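Local atomic coordinates of ganglioside-induced differentiation-associated protein 2 (Homo sapiens, PDB entry 4UML), a protein that carries an N-terminal macro domain, a module that in many relatives binds ADP-ribose, and is probably involved in signalling, although its own role remains poorly defined. Residues Phe125-Val130 against Arg151-Leu156; Thr140-Ser145 against Arg175-Glu180; Val204-Ser209 against Gly214-Leu219. One frame throughout, in Å; residues are numbered along the deposited sequence.

Contact 1: residues Phe125-Val130 against Arg151-Leu156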
ATOM      1  N   PHE A 125      -8.426  -6.197  -8.166  1.00 24.27           N
ATOM      2  CA  PHE A 125      -7.394  -7.119  -7.701  1.00 24.47           C
ATOM      3  C   PHE A 125      -7.030  -6.881  -6.262  1.00 22.47           C
ATOM      4  O   PHE A 125      -7.219  -5.806  -5.727  1.00 21.16           O
ATOM      5  CB  PHE A 125      -6.084  -6.955  -8.496  1.00 26.16           C
ATOM      6  CG  PHE A 125      -6.213  -7.177  -9.998  1.00 31.10           C
ATOM      7  CD1 PHE A 125      -6.447  -8.448 -10.519  1.00 34.92           C
ATOM      8  CD2 PHE A 125      -6.004  -6.133 -10.883  1.00 36.18           C
ATOM      9  CE1 PHE A 125      -6.555  -8.650 -11.900  1.00 38.77           C
ATOM     10  CE2 PHE A 125      -6.057  -6.326 -12.265  1.00 39.64           C
ATOM     11  CZ  PHE A 125      -6.335  -7.589 -12.772  1.00 40.50           C
ATOM     12  N   ILE A 126      -6.462  -7.910  -5.643  1.00 22.98           N
ATOM     13  CA  ILE A 126      -5.756  -7.750  -4.385  1.00 21.95           C
ATOM     14  C   ILE A 126      -4.315  -8.075  -4.723  1.00 23.62           C
ATOM     15  O   ILE A 126      -4.057  -9.075  -5.418  1.00 23.24           O
ATOM     16  CB  ILE A 126      -6.239  -8.733  -3.305  1.00 23.44           C
ATOM     17  CG1 ILE A 126      -7.715  -8.535  -3.007  1.00 25.31           C
ATOM     18  CG2 ILE A 126      -5.486  -8.534  -1.989  1.00 23.86           C
ATOM     19  CD1 ILE A 126      -8.364  -9.724  -2.356  1.00 26.51           C
ATOM     20  N   ILE A 127      -3.389  -7.243  -4.234  1.00 21.99           N
ATOM     21  CA  ILE A 127      -1.980  -7.601  -4.234  1.00 22.16           C
ATOM     22  C   ILE A 127      -1.602  -8.007  -2.803  1.00 22.80           C
ATOM     23  O   ILE A 127      -1.702  -7.207  -1.870  1.00 24.18           O
ATOM     24  CB  ILE A 127      -1.097  -6.437  -4.740  1.00 22.62           C
ATOM     25  CG1 ILE A 127      -1.471  -6.121  -6.180  1.00 22.67           C
ATOM     26  CG2 ILE A 127       0.393  -6.812  -4.618  1.00 22.86           C
ATOM     27  CD1 ILE A 127      -0.916  -4.812  -6.675  1.00 23.55           C
ATOM     28  N   HIS A 128      -1.193  -9.264  -2.632  1.00 21.59           N
ATOM     29  CA  HIS A 128      -0.824  -9.779  -1.344  1.00 22.88           C
ATOM     30  C   HIS A 128       0.683  -9.657  -1.189  1.00 23.83           C
ATOM     31  O   HIS A 128       1.451 -10.017  -2.109  1.00 25.34           O
ATOM     32  CB  HIS A 128      -1.240 -11.247  -1.241  1.00 25.04           C
ATOM     33  CG  HIS A 128      -2.683 -11.491  -1.554  1.00 24.99           C
ATOM     34  ND1 HIS A 128      -3.661 -11.506  -0.582  1.00 26.43           N
ATOM     35  CD2 HIS A 128      -3.320 -11.687  -2.732  1.00 26.28           C
ATOM     36  CE1 HIS A 128      -4.839 -11.725  -1.142  1.00 25.55           C
ATOM     37  NE2 HIS A 128      -4.659 -11.855  -2.447  1.00 26.62           N
ATOM     38  N   THR A 129       1.112  -9.173  -0.037  1.00 22.32           N
ATOM     39  CA  THR A 129       2.541  -9.089   0.245  1.00 24.42           C
ATOM     40  C   THR A 129       2.849  -9.439   1.700  1.00 25.10           C
ATOM     41  O   THR A 129       1.926  -9.536   2.510  1.00 27.30           O
ATOM     42  CB  THR A 129       3.048  -7.679  -0.112  1.00 24.17           C
ATOM     43  OG1 THR A 129       4.467  -7.699  -0.201  1.00 24.98           O
ATOM     44  CG2 THR A 129       2.571  -6.633   0.892  1.00 23.26           C
ATOM     45  N   VAL A 130       4.129  -9.599   2.034  1.00 25.37           N
ATOM     46  CA  VAL A 130       4.561 -10.046   3.389  1.00 25.38           C
ATOM     47  C   VAL A 130       5.742  -9.200   3.862  1.00 24.66           C
ATOM     48  O   VAL A 130       6.836  -9.260   3.316  1.00 25.68           O
ATOM     49  CB  VAL A 130       4.993 -11.536   3.364  1.00 26.62           C
ATOM     50  CG1 VAL A 130       5.552 -12.020   4.716  1.00 25.30           C
ATOM     51  CG2 VAL A 130       3.855 -12.421   2.868  1.00 26.78           C
ATOM     52  N   ARG A 151       8.139  -1.945  -3.594  1.00 24.19           N
ATOM     53  CA  ARG A 151       8.668  -2.023  -4.968  1.00 25.82           C
ATOM     54  C   ARG A 151       7.913  -3.088  -5.792  1.00 25.78           C
ATOM     55  O   ARG A 151       7.502  -2.862  -6.928  1.00 25.82           O
ATOM     56  CB  ARG A 151      10.137  -2.391  -4.848  1.00 30.90           C
ATOM     57  CG  ARG A 151      10.882  -2.584  -6.165  1.00 37.07           C
ATOM     58  CD  ARG A 151      10.977  -4.048  -6.571  1.00 42.91           C
ATOM     59  NE  ARG A 151      11.977  -4.244  -7.629  1.00 51.15           N
ATOM     60  CZ  ARG A 151      12.173  -5.381  -8.305  1.00 55.72           C
ATOM     61  NH1 ARG A 151      11.439  -6.459  -8.062  1.00 56.18           N
ATOM     62  NH2 ARG A 151      13.122  -5.440  -9.237  1.00 55.41           N
ATOM     63  N   ASN A 152       7.720  -4.264  -5.209  1.00 24.53           N
ATOM     64  CA  ASN A 152       7.034  -5.323  -5.921  1.00 25.27           C
ATOM     65  C   ASN A 152       5.532  -5.109  -6.131  1.00 25.86           C
ATOM     66  O   ASN A 152       4.966  -5.580  -7.133  1.00 24.38           O
ATOM     67  CB  ASN A 152       7.330  -6.657  -5.263  1.00 26.60           C
ATOM     68  CG  ASN A 152       8.746  -7.137  -5.560  1.00 29.55           C
ATOM     69  OD1 ASN A 152       9.221  -6.971  -6.676  1.00 29.37           O
ATOM     70  ND2 ASN A 152       9.430  -7.695  -4.562  1.00 26.89           N
ATOM     71  N   VAL A 153       4.874  -4.430  -5.185  1.00 21.99           N
ATOM     72  CA  VAL A 153       3.482  -4.039  -5.384  1.00 23.95           C
ATOM     73  C   VAL A 153       3.364  -3.146  -6.595  1.00 24.47           C
ATOM     74  O   VAL A 153       2.531  -3.361  -7.507  1.00 22.68           O
ATOM     75  CB  VAL A 153       2.947  -3.286  -4.135  1.00 22.49           C
ATOM     76  CG1 VAL A 153       1.621  -2.594  -4.427  1.00 22.83           C
ATOM     77  CG2 VAL A 153       2.739  -4.300  -3.012  1.00 23.77           C
ATOM     78  N   LEU A 154       4.215  -2.132  -6.585  1.00 25.41           N
ATOM     79  CA  LEU A 154       4.258  -1.184  -7.682  1.00 26.58           C
ATOM     80  C   LEU A 154       4.655  -1.824  -9.018  1.00 25.97           C
ATOM     81  O   LEU A 154       4.137  -1.408 -10.048  1.00 26.78           O
ATOM     82  CB  LEU A 154       5.198  -0.045  -7.335  1.00 28.24           C
ATOM     83  CG  LEU A 154       4.678   0.839  -6.202  1.00 29.48           C
ATOM     84  CD1 LEU A 154       5.793   1.745  -5.674  1.00 29.36           C
ATOM     85  CD2 LEU A 154       3.453   1.636  -6.596  1.00 31.54           C
ATOM     86  N   GLN A 155       5.560  -2.798  -8.997  1.00 30.32           N
ATOM     87  CA  GLN A 155       5.960  -3.583 -10.185  0.50 32.68           C
ATOM     88  C   GLN A 155       4.754  -4.287 -10.779  1.00 34.23           C
ATOM     89  O   GLN A 155       4.561  -4.300 -11.998  1.00 32.57           O
ATOM     90  CB  GLN A 155       7.034  -4.639  -9.808  0.50 34.65           C
ATOM     91  CG  GLN A 155       7.548  -5.558 -10.939  0.50 36.55           C
ATOM     92  CD  GLN A 155       8.784  -6.382 -10.536  0.50 36.28           C
ATOM     93  OE1 GLN A 155       9.334  -6.216  -9.450  0.50 37.66           O
ATOM     94  NE2 GLN A 155       9.220  -7.268 -11.416  0.50 38.31           N
ATOM     95  N   LEU A 156       3.977  -4.920  -9.908  1.00 32.02           N
ATOM     96  CA  LEU A 156       2.771  -5.606 -10.334  1.00 35.09           C
ATOM     97  C   LEU A 156       1.787  -4.632 -10.934  1.00 33.83           C
ATOM     98  O   LEU A 156       1.187  -4.898 -11.973  1.00 33.25           O
ATOM     99  CB  LEU A 156       2.111  -6.373  -9.188  1.00 35.05           C
ATOM    100  CG  LEU A 156       2.537  -7.823  -9.013  1.00 40.19           C
ATOM    101  CD1 LEU A 156       1.928  -8.389  -7.742  1.00 37.52           C
ATOM    102  CD2 LEU A 156       2.138  -8.663 -10.231  1.00 43.99           C
TER
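Ile127 of strand 125-129 meets Val153 and Leu156 of helix 139-159, and nearly all the contact lies in this cluster. Ile127 CG2 reaches Val153 CG2 at 3.8 Å and also rests against Leu156 CD1, so the branch sits between two helical side chains. The first torsion of Ile127 places CG1 beside the backbone N (chi1 -62°), which leaves CG2 anti to that N and turned towards Val153 and Leu156. On the other branch, Ile127 CD1 comes within 3.8 Å of the carbonyl oxygen of Val153 and 4.1 Å of Val153 CG1. Ile127 and Leu156 run past each other in opposite directions, whereas Val153 meets the isoleucine at a slant. Val153 is buried further by Val73, Val165 and Phe167 of the neighbouring strands. Packing is looser towards Thr129, whose CB stops 4.5 Å from Val153 CG2; its hydroxyl is bonded instead to the carbonyl of Glu112. The solvent side of the helix is polar. Here exposed Arg151 sends NH1 to Asn152 OD1, a bond of 2.7 Å with an N-H...O angle of 152°; the acceptor lies close to the guanidinium plane. The ND2 of Asn152 turns to the carbonyl of Gly111. The two segments run nearly antiparallel, at 152°, with axes 9.3 Å apart. Apolar residues of a helix laid over a strand of the central sheet, with polar residues outward, are characteristic of the layered alpha/beta macro domain fold.

Contact 2: residues Thr140-Ser145 against Arg175-Glu180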
ATOM      1  N   THR A 140      19.004  -4.221   8.685  1.00 27.21           N
ATOM      2  CA  THR A 140      19.267  -4.061   7.246  1.00 26.59           C
ATOM      3  C   THR A 140      18.407  -4.997   6.408  1.00 25.26           C
ATOM      4  O   THR A 140      17.791  -4.554   5.407  1.00 23.18           O
ATOM      5  CB  THR A 140      20.746  -4.238   6.951  1.00 27.08           C
ATOM      6  OG1 THR A 140      21.440  -3.226   7.665  1.00 27.20           O
ATOM      7  CG2 THR A 140      21.049  -4.065   5.475  1.00 27.92           C
ATOM      8  N   ALA A 141      18.313  -6.258   6.819  1.00 22.79           N
ATOM      9  CA  ALA A 141      17.398  -7.173   6.166  1.00 22.21           C
ATOM     10  C   ALA A 141      15.933  -6.721   6.211  1.00 25.46           C
ATOM     11  O   ALA A 141      15.203  -6.923   5.229  1.00 23.19           O
ATOM     12  CB  ALA A 141      17.502  -8.607   6.680  1.00 22.39           C
ATOM     13  N   ALA A 142      15.470  -6.207   7.356  1.00 23.47           N
ATOM     14  CA  ALA A 142      14.069  -5.761   7.462  1.00 24.23           C
ATOM     15  C   ALA A 142      13.826  -4.594   6.500  1.00 24.24           C
ATOM     16  O   ALA A 142      12.776  -4.522   5.847  1.00 23.49           O
ATOM     17  CB  ALA A 142      13.747  -5.328   8.911  1.00 24.93           C
ATOM     18  N   GLU A 143      14.794  -3.670   6.425  1.00 23.30           N
ATOM     19  CA  GLU A 143      14.689  -2.502   5.526  1.00 25.76           C
ATOM     20  C   GLU A 143      14.592  -2.952   4.068  1.00 25.31           C
ATOM     21  O   GLU A 143      13.743  -2.473   3.309  1.00 21.17           O
ATOM     22  CB  GLU A 143      15.886  -1.538   5.707  1.00 29.08           C
ATOM     23  CG  GLU A 143      15.843  -0.808   7.045  1.00 35.57           C
ATOM     24  CD  GLU A 143      17.109  -0.028   7.447  1.00 38.57           C
ATOM     25  OE1 GLU A 143      18.183  -0.147   6.828  1.00 42.78           O
ATOM     26  OE2 GLU A 143      16.999   0.748   8.424  1.00 42.88           O
ATOM     27  N   SER A 144      15.452  -3.907   3.720  1.00 23.46           N
ATOM     28  CA  SER A 144      15.472  -4.486   2.382  1.00 24.41           C
ATOM     29  C   SER A 144      14.153  -5.187   2.058  1.00 24.34           C
ATOM     30  O   SER A 144      13.580  -4.980   0.964  1.00 23.37           O
ATOM     31  CB  SER A 144      16.688  -5.420   2.222  1.00 25.25           C
ATOM     32  OG  SER A 144      16.608  -6.138   1.000  1.00 25.96           O
ATOM     33  N   SER A 145      13.643  -5.982   2.993  1.00 23.31           N
ATOM     34  CA  SER A 145      12.364  -6.644   2.779  1.00 25.47           C
ATOM     35  C   SER A 145      11.193  -5.683   2.645  1.00 24.46           C
ATOM     36  O   SER A 145      10.352  -5.846   1.770  1.00 24.53           O
ATOM     37  CB  SER A 145      12.046  -7.598   3.922  1.00 26.05           C
ATOM     38  OG  SER A 145      12.813  -8.731   3.847  1.00 28.47           O
ATOM     39  N   ARG A 175       4.084  -7.304  13.549  1.00 33.38           N
ATOM     40  CA  ARG A 175       5.434  -7.676  13.094  1.00 29.86           C
ATOM     41  C   ARG A 175       6.489  -6.703  13.592  1.00 30.02           C
ATOM     42  O   ARG A 175       7.691  -6.898  13.355  1.00 30.32           O
ATOM     43  CB  ARG A 175       5.496  -7.860  11.563  1.00 31.22           C
ATOM     44  CG  ARG A 175       5.243  -9.306  11.202  1.00 33.26           C
ATOM     45  CD  ARG A 175       5.115  -9.633   9.723  1.00 35.19           C
ATOM     46  NE  ARG A 175       4.682 -11.024   9.581  1.00 34.64           N
ATOM     47  CZ  ARG A 175       5.308 -11.995   8.905  1.00 38.27           C
ATOM     48  NH1 ARG A 175       6.420 -11.791   8.210  1.00 30.17           N
ATOM     49  NH2 ARG A 175       4.795 -13.218   8.930  1.00 41.34           N
ATOM     50  N   GLY A 176       6.039  -5.636  14.240  1.00 29.94           N
ATOM     51  CA  GLY A 176       6.896  -4.754  15.035  1.00 31.12           C
ATOM     52  C   GLY A 176       7.849  -3.770  14.371  1.00 31.66           C
ATOM     53  O   GLY A 176       8.758  -3.226  15.031  1.00 26.88           O
ATOM     54  N   TYR A 177       7.656  -3.493  13.081  1.00 27.96           N
ATOM     55  CA  TYR A 177       8.539  -2.564  12.428  1.00 27.10           C
ATOM     56  C   TYR A 177       8.309  -1.216  13.085  1.00 30.37           C
ATOM     57  O   TYR A 177       7.167  -0.842  13.244  1.00 31.97           O
ATOM     58  CB  TYR A 177       8.234  -2.468  10.914  1.00 26.14           C
ATOM     59  CG  TYR A 177       9.448  -2.105  10.114  1.00 24.81           C
ATOM     60  CD1 TYR A 177      10.097  -0.904  10.316  1.00 24.75           C
ATOM     61  CD2 TYR A 177       9.924  -2.956   9.118  1.00 26.81           C
ATOM     62  CE1 TYR A 177      11.234  -0.567   9.588  1.00 27.20           C
ATOM     63  CE2 TYR A 177      11.061  -2.643   8.383  1.00 24.54           C
ATOM     64  CZ  TYR A 177      11.706  -1.454   8.619  1.00 25.64           C
ATOM     65  OH  TYR A 177      12.827  -1.143   7.905  1.00 28.47           O
ATOM     66  N   PRO A 178       9.379  -0.493  13.479  1.00 29.67           N
ATOM     67  CA  PRO A 178       9.195   0.868  13.990  1.00 32.38           C
ATOM     68  C   PRO A 178       8.485   1.765  12.975  1.00 33.71           C
ATOM     69  O   PRO A 178       8.935   1.908  11.843  1.00 28.85           O
ATOM     70  CB  PRO A 178      10.624   1.339  14.223  1.00 32.66           C
ATOM     71  CG  PRO A 178      11.335   0.091  14.612  1.00 31.78           C
ATOM     72  CD  PRO A 178      10.750  -0.968  13.713  1.00 31.15           C
ATOM     73  N   LEU A 179       7.397   2.391  13.411  1.00 34.88           N
ATOM     74  CA  LEU A 179       6.438   2.980  12.494  1.00 33.91           C
ATOM     75  C   LEU A 179       7.016   4.096  11.674  1.00 33.52           C
ATOM     76  O   LEU A 179       6.789   4.183  10.475  1.00 34.19           O
ATOM     77  CB  LEU A 179       5.208   3.452  13.258  1.00 39.63           C
ATOM     78  CG  LEU A 179       4.158   4.222  12.442  1.00 41.75           C
ATOM     79  CD1 LEU A 179       3.594   3.350  11.323  1.00 41.20           C
ATOM     80  CD2 LEU A 179       3.064   4.701  13.389  1.00 44.44           C
ATOM     81  N   GLU A 180       7.809   4.940  12.300  1.00 34.20           N
ATOM     82  CA  GLU A 180       8.299   6.092  11.619  1.00 36.09           C
ATOM     83  C   GLU A 180       9.331   5.700  10.554  1.00 36.17           C
ATOM     84  O   GLU A 180       9.266   6.187   9.430  1.00 33.62           O
ATOM     85  CB  GLU A 180       8.881   7.072  12.619  1.00 40.02           C
ATOM     86  CG  GLU A 180       9.152   8.430  12.034  1.00 43.78           C
ATOM     87  CD  GLU A 180       8.837   9.571  12.996  1.00 50.87           C
ATOM     88  OE1 GLU A 180       8.118   9.392  14.017  1.00 52.10           O
ATOM     89  OE2 GLU A 180       9.302  10.678  12.692  1.00 52.64           O
TER
HETATM   90  O   HOH W   1      14.242   0.724   9.147  1.00 36.82           O
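Ala142, facing the loop from helix 139-159, is the first residue along Thr140-Ser145 to touch Tyr177. Ala142 CB packs 3.8 Å from Tyr177 CE2, and Ala142 O approaches the same carbon at 3.6 Å, lying at the ring edge close to the ring plane. Tyr177 CG lies roughly anti to the backbone N (chi1 -152°), which swings the ring from the loop to the helix. Tyr134 covers more of this spot, touching both Ala142 and the Tyr177 ring. One residue on, Glu143 meets the phenol end: Glu143 CG lies 3.2 Å from Tyr177 OH, and the two side chains cross at about a right angle. Because Glu143 is extended beyond CG, its carboxylate passes the hydroxyl, and a water joins them, donating to Glu143 OE2 (2.9 Å) and hydrogen-bonded to Tyr177 OH (2.7 Å). The same OE2 forms a salt bridge with Arg139. Replacing Tyr177 with an alanine would probably open a gap beside Ala142 and leave the bridging water without its phenol partner. The arrangement is that of a strand-to-helix loop in a macro domain, probably equivalent to one that lines the ADP-ribose pocket in ligand-binding relatives.

Contact 3: residues Val204-Ser209 against Gly214-Leu219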
ATOM      1  N   VAL A 204      -2.328   6.825  -6.114  1.00 26.91           N
ATOM      2  CA  VAL A 204      -1.823   5.939  -5.080  1.00 26.64           C
ATOM      3  C   VAL A 204      -2.441   6.435  -3.789  1.00 25.87           C
ATOM      4  O   VAL A 204      -2.337   7.631  -3.457  1.00 26.29           O
ATOM      5  CB  VAL A 204      -0.292   5.931  -5.005  1.00 26.89           C
ATOM      6  CG1 VAL A 204       0.183   5.153  -3.779  1.00 29.24           C
ATOM      7  CG2 VAL A 204       0.286   5.325  -6.261  1.00 27.60           C
ATOM      8  N   VAL A 205      -3.143   5.535  -3.099  1.00 25.50           N
ATOM      9  CA  VAL A 205      -3.807   5.871  -1.873  1.00 25.07           C
ATOM     10  C   VAL A 205      -3.117   5.163  -0.743  1.00 26.77           C
ATOM     11  O   VAL A 205      -3.005   3.931  -0.742  1.00 28.24           O
ATOM     12  CB  VAL A 205      -5.294   5.474  -1.861  1.00 25.62           C
ATOM     13  CG1 VAL A 205      -5.938   5.847  -0.533  1.00 25.67           C
ATOM     14  CG2 VAL A 205      -6.030   6.113  -3.001  1.00 25.51           C
ATOM     15  N   PHE A 206      -2.666   5.956   0.222  1.00 25.83           N
ATOM     16  CA  PHE A 206      -2.197   5.435   1.494  1.00 25.42           C
ATOM     17  C   PHE A 206      -3.368   5.431   2.467  1.00 26.46           C
ATOM     18  O   PHE A 206      -3.728   6.488   2.986  1.00 29.97           O
ATOM     19  CB  PHE A 206      -1.060   6.292   2.019  1.00 25.49           C
ATOM     20  CG  PHE A 206       0.171   6.303   1.142  1.00 26.55           C
ATOM     21  CD1 PHE A 206       1.052   5.227   1.137  1.00 26.47           C
ATOM     22  CD2 PHE A 206       0.494   7.417   0.389  1.00 26.91           C
ATOM     23  CE1 PHE A 206       2.194   5.236   0.356  1.00 27.28           C
ATOM     24  CE2 PHE A 206       1.654   7.443  -0.395  1.00 30.28           C
ATOM     25  CZ  PHE A 206       2.505   6.349  -0.422  1.00 27.14           C
ATOM     26  N   ALA A 207      -3.987   4.260   2.635  1.00 25.90           N
ATOM     27  CA  ALA A 207      -5.039   4.024   3.612  1.00 28.29           C
ATOM     28  C   ALA A 207      -4.435   3.814   4.991  1.00 30.26           C
ATOM     29  O   ALA A 207      -3.620   2.892   5.192  1.00 28.36           O
ATOM     30  CB  ALA A 207      -5.848   2.801   3.236  1.00 29.00           C
ATOM     31  N   VAL A 208      -4.830   4.654   5.942  1.00 29.81           N
ATOM     32  CA  VAL A 208      -4.262   4.621   7.291  1.00 31.86           C
ATOM     33  C   VAL A 208      -5.350   4.519   8.364  1.00 35.64           C
ATOM     34  O   VAL A 208      -6.501   4.791   8.103  1.00 32.54           O
ATOM     35  CB  VAL A 208      -3.365   5.834   7.567  1.00 32.04           C
ATOM     36  CG1 VAL A 208      -2.175   5.830   6.616  1.00 32.22           C
ATOM     37  CG2 VAL A 208      -4.113   7.161   7.499  1.00 33.89           C
ATOM     38  N   SER A 209      -4.976   4.085   9.560  1.00 37.74           N
ATOM     39  CA  SER A 209      -5.871   4.171  10.721  1.00 40.46           C
ATOM     40  C   SER A 209      -5.361   5.280  11.614  1.00 38.84           C
ATOM     41  O   SER A 209      -4.380   5.943  11.290  1.00 35.40           O
ATOM     42  CB  SER A 209      -5.909   2.855  11.493  1.00 40.07           C
ATOM     43  OG  SER A 209      -4.659   2.619  12.125  1.00 43.15           O
ATOM     44  N   GLY A 214      -0.967  10.444  11.803  1.00 40.66           N
ATOM     45  CA  GLY A 214      -0.080  11.555  12.198  1.00 37.38           C
ATOM     46  C   GLY A 214       1.332  11.433  11.642  1.00 34.83           C
ATOM     47  O   GLY A 214       1.919  12.406  11.182  1.00 37.31           O
ATOM     48  N   THR A 215       1.870  10.221  11.650  1.00 36.23           N
ATOM     49  CA  THR A 215       3.207   9.976  11.091  1.00 34.51           C
ATOM     50  C   THR A 215       3.228  10.214   9.601  1.00 33.84           C
ATOM     51  O   THR A 215       4.161  10.825   9.084  1.00 34.05           O
ATOM     52  CB  THR A 215       3.672   8.554  11.426  1.00 34.83           C
ATOM     53  OG1 THR A 215       3.726   8.409  12.843  1.00 34.27           O
ATOM     54  CG2 THR A 215       5.053   8.225  10.837  1.00 33.36           C
ATOM     55  N   TYR A 216       2.195   9.748   8.897  1.00 35.31           N
ATOM     56  CA  TYR A 216       2.083  10.041   7.463  1.00 33.58           C
ATOM     57  C   TYR A 216       1.957  11.542   7.198  1.00 33.53           C
ATOM     58  O   TYR A 216       2.600  12.082   6.284  1.00 32.78           O
ATOM     59  CB  TYR A 216       0.912   9.279   6.827  1.00 32.51           C
ATOM     60  CG  TYR A 216       1.299   7.876   6.407  1.00 30.28           C
ATOM     61  CD1 TYR A 216       1.398   6.877   7.332  1.00 31.37           C
ATOM     62  CD2 TYR A 216       1.582   7.567   5.078  1.00 29.61           C
ATOM     63  CE1 TYR A 216       1.766   5.597   6.973  1.00 33.66           C
ATOM     64  CE2 TYR A 216       1.950   6.289   4.713  1.00 32.10           C
ATOM     65  CZ  TYR A 216       2.029   5.299   5.668  1.00 30.11           C
ATOM     66  OH  TYR A 216       2.418   4.005   5.353  1.00 33.38           O
ATOM     67  N   GLN A 217       1.156  12.219   8.011  1.00 33.72           N
ATOM     68  CA  GLN A 217       0.986  13.681   7.866  1.00 37.69           C
ATOM     69  C   GLN A 217       2.319  14.381   8.093  1.00 37.10           C
ATOM     70  O   GLN A 217       2.714  15.250   7.315  1.00 36.37           O
ATOM     71  CB  GLN A 217      -0.078  14.196   8.848  1.00 40.12           C
ATOM     72  CG  GLN A 217      -1.454  13.629   8.542  1.00 42.75           C
ATOM     73  CD  GLN A 217      -2.501  13.963   9.589  1.00 48.75           C
ATOM     74  OE1 GLN A 217      -2.233  14.004  10.787  1.00 48.58           O
ATOM     75  NE2 GLN A 217      -3.726  14.165   9.134  1.00 52.82           N
ATOM     76  N   LYS A 218       3.024  13.936   9.136  1.00 39.27           N
ATOM     77  CA  LYS A 218       4.370  14.410   9.432  1.00 40.46           C
ATOM     78  C   LYS A 218       5.360  14.253   8.273  1.00 39.48           C
ATOM     79  O   LYS A 218       6.102  15.169   7.957  1.00 39.10           O
ATOM     80  CB  LYS A 218       4.913  13.666  10.651  1.00 43.72           C
ATOM     81  CG  LYS A 218       6.173  14.305  11.198  1.00 48.29           C
ATOM     82  CD  LYS A 218       6.820  13.453  12.265  1.00 50.11           C
ATOM     83  CE  LYS A 218       8.299  13.789  12.343  1.00 51.09           C
ATOM     84  NZ  LYS A 218       8.885  13.242  13.590  1.00 51.43           N
ATOM     85  N   LEU A 219       5.381  13.086   7.634  1.00 38.19           N
ATOM     86  CA  LEU A 219       6.407  12.788   6.630  1.00 34.83           C
ATOM     87  C   LEU A 219       6.076  13.103   5.175  1.00 33.79           C
ATOM     88  O   LEU A 219       6.978  13.238   4.349  1.00 35.10           O
ATOM     89  CB  LEU A 219       6.813  11.304   6.758  1.00 36.49           C
ATOM     90  CG  LEU A 219       7.329  10.811   8.122  1.00 40.18           C
ATOM     91  CD1 LEU A 219       7.971   9.425   8.025  1.00 40.37           C
ATOM     92  CD2 LEU A 219       8.311  11.779   8.763  1.00 41.22           C
TER
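Val208 and Tyr216 mark the nearest backbone approach of strand 203-208 to helix 210-223, with their CA atoms 8.3 Å apart. The strand passes into the helix almost without a loop: Ser209 is the N-cap residue, and its OG bonds to Glu212 OE1 and, weakly, to the backbone N of Leu211. Regular helical bonds follow, such as Lys218 N to Gly214 O at 2.8 Å. Such a short turn folds the helix back beside the strand it has just left, so that one large side chain can span the separation.

That side chain is Tyr216, which lies across both inward-facing residues of the strand. Val208 CG1 sits over one face of its ring, 4.0 Å from the centroid and 17° off the normal, a CH-pi contact displaced towards CD1. The valine torsion (chi1 -63°) sets CG1 anti to the carbonyl carbon and so presents this methyl to the ring, while CG2 takes the crowded position between N and C. Phe206 meets the tyrosine ring on its far side from CD1: Phe206 CD1 is 3.8 Å from Tyr216 CE2. The two rings meet obliquely, their planes inclined at 46° and their centroids 5.7 Å apart. Val204 CG1 lies above one face of Phe206, offset toward its rim. Leu187 and Val190 of helix 179-197 also touch Phe206, and Leu59 of the outermost strand 57-61 touches both Val208 and Tyr216, so that helix and that strand also border the cluster. All three residues of the contact are buried. It is a beta-alpha unit with a tight turn, the last strand and helix of this macro domain packed together by an aromatic-aliphatic core.

In the fold
All three contacts lie within one macro domain, their centres about 17 to 18 Å apart. Contact 1 and contact 2 share helix 139-159: one uses its later half against the sheet, the other its N-terminal part, and their segments alternate along the chain. They touch where Val130 packs on Arg175. Contact 3 follows later in the sequence and reaches the same mixed sheet as contact 1, on the other side of the chain's centre. Contacts 1 and 3 thus hold helices 139-159 and 210-223 on the sheet, while contact 2 fixes the loop leading into helix 179-197, which is linked to helix 210-223 by the Glu180-Lys218 salt bridge and by Leu179 on Thr215.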